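PDB 1VJX: putative ferritin-like diiron-carboxylate protein TM1526 from Thermotoga maritima, which is of unknown function but, as a rubrerythrin-like member of the ferritin superfamily, probably binds two iron ions and may act as an oxidoreductase. Local coordinates for residues D17-A22 / Y120-G125; I23-E28 / K113-L118. One frame throughout, in Å; residues are numbered along the deposited sequence.

Interaction 1 of 2, residues D17-A22 / Y120-G125; sequences DILTVA and YELKDG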
loop_
_atom_site.group_PDB
_atom_site.type_symbol
_atom_site.label_atom_id
_atom_site.label_comp_id
_atom_site.label_asym_id
_atom_site.label_seq_id
_atom_site.Cartn_x
_atom_site.Cartn_y
_atom_site.Cartn_z
ATOM N N ASP A 17 -9.835 -7.080 -10.440
ATOM C CA ASP A 17 -9.423 -5.731 -10.806
ATOM C C ASP A 17 -8.802 -5.106 -9.565
ATOM O O ASP A 17 -7.795 -4.410 -9.636
ATOM C CB ASP A 17 -10.629 -4.868 -11.234
ATOM C CG ASP A 17 -11.354 -5.405 -12.466
ATOM O OD1 ASP A 17 -10.776 -6.197 -13.236
ATOM O OD2 ASP A 17 -12.502 -5.028 -12.776
ATOM N N ILE A 18 -9.396 -5.388 -8.425
ATOM C CA ILE A 18 -8.952 -4.780 -7.146
ATOM C C ILE A 18 -7.641 -5.405 -6.662
ATOM O O ILE A 18 -6.761 -4.704 -6.173
ATOM C CB ILE A 18 -10.058 -4.934 -6.098
ATOM C CG1 ILE A 18 -11.318 -4.197 -6.534
ATOM C CG2 ILE A 18 -9.633 -4.400 -4.722
ATOM C CD1 ILE A 18 -11.182 -2.663 -6.498
ATOM N N LEU A 19 -7.497 -6.726 -6.774
ATOM C CA LEU A 19 -6.188 -7.342 -6.516
ATOM C C LEU A 19 -5.092 -6.724 -7.389
ATOM O O LEU A 19 -4.003 -6.480 -6.904
ATOM C CB LEU A 19 -6.184 -8.818 -6.781
ATOM C CG LEU A 19 -6.611 -9.743 -5.694
ATOM C CD1 LEU A 19 -6.741 -11.106 -6.350
ATOM C CD2 LEU A 19 -5.590 -9.714 -4.502
ATOM N N THR A 20 -5.373 -6.507 -8.669
ATOM C CA THR A 20 -4.385 -5.915 -9.558
ATOM C C THR A 20 -4.008 -4.523 -9.033
ATOM O O THR A 20 -2.855 -4.147 -8.997
ATOM C CB THR A 20 -4.944 -5.792 -10.965
ATOM O OG1 THR A 20 -5.293 -7.095 -11.503
ATOM C CG2 THR A 20 -3.863 -5.292 -11.902
ATOM N N VAL A 21 -5.021 -3.780 -8.596
ATOM C CA VAL A 21 -4.825 -2.454 -8.060
ATOM C C VAL A 21 -3.953 -2.571 -6.804
ATOM O O VAL A 21 -2.984 -1.850 -6.685
ATOM C CB VAL A 21 -6.183 -1.759 -7.795
ATOM C CG1 VAL A 21 -6.009 -0.568 -6.885
ATOM C CG2 VAL A 21 -6.827 -1.303 -9.101
ATOM N N ALA A 22 -4.267 -3.537 -5.942
ATOM C CA ALA A 22 -3.571 -3.733 -4.663
ATOM C C ALA A 22 -2.146 -4.180 -4.850
ATOM O O ALA A 22 -1.246 -3.776 -4.113
ATOM C CB ALA A 22 -4.321 -4.742 -3.801
ATOM N N TYR A 120 -9.242 -2.652 2.396
ATOM C CA TYR A 120 -10.494 -2.978 3.042
ATOM C C TYR A 120 -11.551 -3.396 1.980
ATOM O O TYR A 120 -12.254 -4.375 2.144
ATOM C CB TYR A 120 -11.003 -1.826 3.934
ATOM C CG TYR A 120 -10.454 -1.825 5.370
ATOM C CD1 TYR A 120 -10.673 -2.906 6.228
ATOM C CD2 TYR A 120 -9.748 -0.730 5.883
ATOM C CE1 TYR A 120 -10.181 -2.913 7.564
ATOM C CE2 TYR A 120 -9.242 -0.732 7.256
ATOM C CZ TYR A 120 -9.462 -1.832 8.067
ATOM O OH TYR A 120 -8.995 -1.871 9.378
ATOM N N GLU A 121 -11.601 -2.669 0.866
ATOM C CA GLU A 121 -12.576 -2.933 -0.181
ATOM C C GLU A 121 -12.422 -4.325 -0.688
ATOM O O GLU A 121 -13.412 -5.040 -0.791
ATOM C CB GLU A 121 -12.486 -1.889 -1.297
ATOM C CG GLU A 121 -13.106 -0.560 -0.837
ATOM C CD GLU A 121 -12.846 0.630 -1.761
ATOM O OE1 GLU A 121 -11.837 0.624 -2.492
ATOM O OE2 GLU A 121 -13.668 1.581 -1.755
ATOM N N LEU A 122 -11.166 -4.697 -0.945
ATOM C CA LEU A 122 -10.751 -6.013 -1.417
ATOM C C LEU A 122 -11.142 -7.139 -0.466
ATOM O O LEU A 122 -11.680 -8.183 -0.886
ATOM C CB LEU A 122 -9.217 -6.060 -1.577
ATOM C CG LEU A 122 -8.638 -7.477 -1.823
ATOM C CD1 LEU A 122 -9.253 -8.113 -3.094
ATOM C CD2 LEU A 122 -7.107 -7.496 -1.883
ATOM N N LYS A 123 -10.864 -6.928 0.808
ATOM C CA LYS A 123 -11.228 -7.878 1.824
ATOM C C LYS A 123 -12.722 -8.190 1.862
ATOM O O LYS A 123 -13.130 -9.358 1.943
ATOM C CB LYS A 123 -10.745 -7.433 3.174
ATOM C CG LYS A 123 -10.835 -8.565 4.191
ATOM C CD LYS A 123 -10.095 -8.328 5.552
ATOM C CE LYS A 123 -10.742 -7.215 6.342
ATOM N NZ LYS A 123 -11.981 -7.691 7.011
ATOM N N ASP A 124 -13.523 -7.147 1.756
ATOM C CA ASP A 124 -14.970 -7.300 1.660
ATOM C C ASP A 124 -15.430 -8.079 0.425
ATOM O O ASP A 124 -16.507 -8.611 0.428
ATOM C CB ASP A 124 -15.642 -5.943 1.617
ATOM C CG ASP A 124 -15.998 -5.411 2.991
ATOM O OD1 ASP A 124 -15.458 -5.916 4.035
ATOM O OD2 ASP A 124 -16.831 -4.477 3.102
ATOM N N GLY A 125 -14.622 -8.131 -0.622
ATOM C CA GLY A 125 -15.010 -8.782 -1.890
ATOM C C GLY A 125 -14.591 -10.232 -1.986
ATOM O O GLY A 125 -15.062 -10.989 -2.869
#

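Interaction 2 of 2, residues I23-E28 / K113-L118; sequences IRLEEE and KDSIIL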
loop_
_atom_site.group_PDB
_atom_site.type_symbol
_atom_site.label_atom_id
_atom_site.label_comp_id
_atom_site.label_asym_id
_atom_site.label_seq_id
_atom_site.Cartn_x
_atom_site.Cartn_y
_atom_site.Cartn_z
ATOM N N ILE A 23 -1.925 -4.980 -5.890
ATOM C CA ILE A 23 -0.590 -5.429 -6.181
ATOM C C ILE A 23 0.247 -4.211 -6.518
ATOM O O ILE A 23 1.380 -4.086 -6.060
ATOM C CB ILE A 23 -0.620 -6.396 -7.304
ATOM C CG1 ILE A 23 -1.233 -7.723 -6.849
ATOM C CG2 ILE A 23 0.801 -6.636 -7.905
ATOM C CD1 ILE A 23 -1.524 -8.669 -8.050
ATOM N N ARG A 24 -0.304 -3.302 -7.317
ATOM C CA ARG A 24 0.492 -2.178 -7.797
ATOM C C ARG A 24 0.803 -1.164 -6.678
ATOM O O ARG A 24 1.911 -0.623 -6.645
ATOM C CB ARG A 24 -0.162 -1.520 -8.995
ATOM C CG ARG A 24 -0.042 -2.311 -10.182
ATOM C CD ARG A 24 -1.011 -1.962 -11.283
ATOM N NE ARG A 24 -0.986 -2.955 -12.388
ATOM C CZ ARG A 24 -0.816 -2.667 -13.699
ATOM N NH1 ARG A 24 -0.606 -1.420 -14.120
ATOM N NH2 ARG A 24 -0.844 -3.649 -14.601
ATOM N N LEU A 25 -0.146 -0.981 -5.752
ATOM C CA LEU A 25 0.021 -0.091 -4.635
ATOM C C LEU A 25 1.161 -0.589 -3.735
ATOM O O LEU A 25 1.994 0.212 -3.321
ATOM C CB LEU A 25 -1.293 0.097 -3.848
ATOM C CG LEU A 25 -2.453 0.801 -4.591
ATOM C CD1 LEU A 25 -3.695 0.965 -3.696
ATOM C CD2 LEU A 25 -2.055 2.149 -5.164
ATOM N N GLU A 26 1.237 -1.906 -3.506
ATOM C CA GLU A 26 2.313 -2.497 -2.701
ATOM C C GLU A 26 3.666 -2.442 -3.412
ATOM O O GLU A 26 4.689 -2.185 -2.789
ATOM C CB GLU A 26 1.978 -3.932 -2.310
ATOM C CG GLU A 26 0.784 -4.045 -1.374
ATOM C CD GLU A 26 1.044 -3.611 0.064
ATOM O OE1 GLU A 26 2.198 -3.304 0.404
ATOM O OE2 GLU A 26 0.071 -3.606 0.874
ATOM N N GLU A 27 3.666 -2.696 -4.713
ATOM C CA GLU A 27 4.875 -2.555 -5.529
ATOM C C GLU A 27 5.378 -1.102 -5.580
ATOM O O GLU A 27 6.573 -0.847 -5.538
ATOM C CB GLU A 27 4.617 -3.065 -6.959
ATOM C CG GLU A 27 4.372 -4.572 -7.057
ATOM C CD GLU A 27 3.968 -5.061 -8.458
ATOM O OE1 GLU A 27 3.488 -4.275 -9.301
ATOM O OE2 GLU A 27 4.162 -6.262 -8.742
ATOM N N GLU A 28 4.465 -0.161 -5.722
ATOM C CA GLU A 28 4.852 1.238 -5.834
ATOM C C GLU A 28 5.283 1.781 -4.487
ATOM O O GLU A 28 6.212 2.563 -4.428
ATOM C CB GLU A 28 3.734 2.084 -6.480
ATOM C CG GLU A 28 3.614 1.828 -7.986
ATOM C CD GLU A 28 4.857 2.285 -8.748
ATOM O OE1 GLU A 28 5.225 3.487 -8.595
ATOM O OE2 GLU A 28 5.484 1.461 -9.492
ATOM N N LYS A 113 -3.202 6.026 3.523
ATOM C CA LYS A 113 -4.603 6.047 3.812
ATOM C C LYS A 113 -5.471 5.655 2.619
ATOM O O LYS A 113 -6.478 4.971 2.801
ATOM C CB LYS A 113 -4.984 7.422 4.385
ATOM C CG LYS A 113 -4.453 7.585 5.816
ATOM C CD LYS A 113 -5.177 8.651 6.646
ATOM C CE LYS A 113 -4.832 10.051 6.241
ATOM N NZ LYS A 113 -4.908 10.986 7.399
ATOM N N ASP A 114 -5.061 6.045 1.402
ATOM C CA ASP A 114 -5.822 5.747 0.195
ATOM C C ASP A 114 -5.759 4.246 -0.087
ATOM O O ASP A 114 -6.777 3.586 -0.373
ATOM C CB ASP A 114 -5.251 6.514 -0.968
ATOM C CG ASP A 114 -5.629 7.996 -0.979
ATOM O OD1 ASP A 114 -6.555 8.436 -0.294
ATOM O OD2 ASP A 114 -5.082 8.784 -1.765
ATOM N N SER A 115 -4.556 3.696 0.059
ATOM C CA SER A 115 -4.317 2.265 -0.096
ATOM C C SER A 115 -5.007 1.408 0.980
ATOM O O SER A 115 -5.465 0.294 0.706
ATOM C CB SER A 115 -2.828 2.035 -0.066
ATOM O OG SER A 115 -2.216 2.832 -1.072
ATOM N N ILE A 116 -5.101 1.929 2.199
ATOM C CA ILE A 116 -5.801 1.183 3.264
ATOM C C ILE A 116 -7.291 0.973 2.946
ATOM O O ILE A 116 -7.818 -0.136 3.108
ATOM C CB ILE A 116 -5.529 1.812 4.626
ATOM C CG1 ILE A 116 -4.077 1.512 4.989
ATOM C CG2 ILE A 116 -6.461 1.254 5.721
ATOM C CD1 ILE A 116 -3.557 2.198 6.212
ATOM N N ILE A 117 -7.935 2.028 2.453
ATOM C CA ILE A 117 -9.331 1.953 2.049
ATOM C C ILE A 117 -9.477 0.870 1.018
ATOM O O ILE A 117 -10.386 0.037 1.078
ATOM C CB ILE A 117 -9.842 3.302 1.481
ATOM C CG1 ILE A 117 -9.818 4.369 2.556
ATOM C CG2 ILE A 117 -11.264 3.168 0.916
ATOM C CD1 ILE A 117 -10.551 5.636 2.238
ATOM N N LEU A 118 -8.547 0.854 0.066
ATOM C CA LEU A 118 -8.626 -0.116 -1.023
ATOM C C LEU A 118 -8.448 -1.560 -0.541
ATOM O O LEU A 118 -9.104 -2.493 -1.026
ATOM C CB LEU A 118 -7.643 0.182 -2.129
ATOM C CG LEU A 118 -7.678 -1.029 -3.121
ATOM C CD1 LEU A 118 -8.616 -0.788 -4.293
ATOM C CD2 LEU A 118 -6.335 -1.404 -3.544
HETATM O O HOH W 1 0.678 1.796 -1.322
#

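Interaction 1 of 2, residues D17-A22 / Y120-G125
Leu122 packs against Ile18, Leu19 and Ala22 where helix 15-36 and helix 101-125 run side by side in the ferritin-like four-helix bundle. The contact is wholly apolar and buried, with no hydrogen bond between the two segments. The side chains of Ile18 and Leu122 pass each other head to tail, and the tightest touch is low on both side chains: CG2 of Ile18 lies 3.6 Å from CB of Leu122 and 3.8 Å from its CA, so this methyl rests almost on the backbone of the other helix. Further out, the two methyls of Leu122 share the work. CD1 sits against CG of Leu19 at 4.0 Å, whereas CD2 meets CD2 of Leu19 at 3.8 Å and grazes the methyl of Ala22 at 4.4 Å.

Two torsions place these groups. With chi1 of 169°, CG of Leu122 extends opposite its own backbone N and carries both methyls across to the facing helix; chi1 of -62° in Ile18 directs CG2, rather than CG1, at that leucine. The local axes approach to 9.8 Å and make an angle of 146°, an antiparallel pairing in which Ile18 and Leu122 face each other. Phe62 of helix 43-68 touches Leu19, Ala22 and Leu122 alike, joining a third helix to the cluster. Ile18 also meets Leu78 and Ala82 of the long connection between the two helical hairpins. Next to this apolar patch, the Glu121 carboxylate reaches the same connection, its OE2 hydrogen-bonded to the backbone N of Phe83.

Interaction 2 of 2, residues I23-E28 / K113-L118
Leu25 reaches across to Ser115 and Leu118, joining helix 15-36 to helix 101-125 near the middle of the ferritin-like four-helix bundle. The apolar part is small: CD1 of Leu25 meets CD2 of Leu118 at 3.6 Å, the two side chains lying aslant to one another. The same CD1 methyl also leans on the serine, 3.5 Å from OG and 3.9 Å from CB of Ser115, so one branch of the leucine fits between the serine and the leucine one helical turn along. Its placement follows from chi1 of -65°, which sets CG opposite the carbonyl carbon, and chi2 of -178°, which extends CD1 toward the other helix.

The polar part runs through a water. It donates to the backbone O of Leu25 at 2.9 Å and to OG of Ser115 at 3.1 Å, bridging helices whose nearest CA atoms here, those of Leu25 and Ser115, are 6.7 Å apart. Ser115 OG is also hydrogen-bonded to the backbone O of Val111, one turn earlier in its own helix. Thus the small hydroxyl is tied to its own helix and, through the water, to the facing one.

Charged groups lie beside the contact rather than in it. Glu26 is buried and turns its carboxylate into the bundle, beside Glu55, His58 and Glu142. This grouping of carboxylates and a histidine is consistent with the diiron-carboxylate site expected of the family. OE1 of Glu26, besides its hydrogen bond to ND1 of His58, lies close to OE1 of Glu55, and OE2 lies close to OE2 of Glu142.

In the fold
Interactions 1 and 2 are successive layers of one interface between helix 15-36 and helix 101-125, their centres about 9 Å apart. Because the helices run in opposite directions, moving forward along the first from 17-22 to 23-28 means moving back along the second from 120-125 to 113-118. Leu118 joins the layers: its CD1 lies 3.8 Å from CG2 of Ile18, and its CD2 lies 3.5 Å from CG1 of Val21. The centre of interaction 1 lies about 11 Å from the centre of the chain; that of interaction 2 lies about 3 Å from it and adjoins the Glu26, Glu55, His58 and Glu142 cluster, probably the metal site.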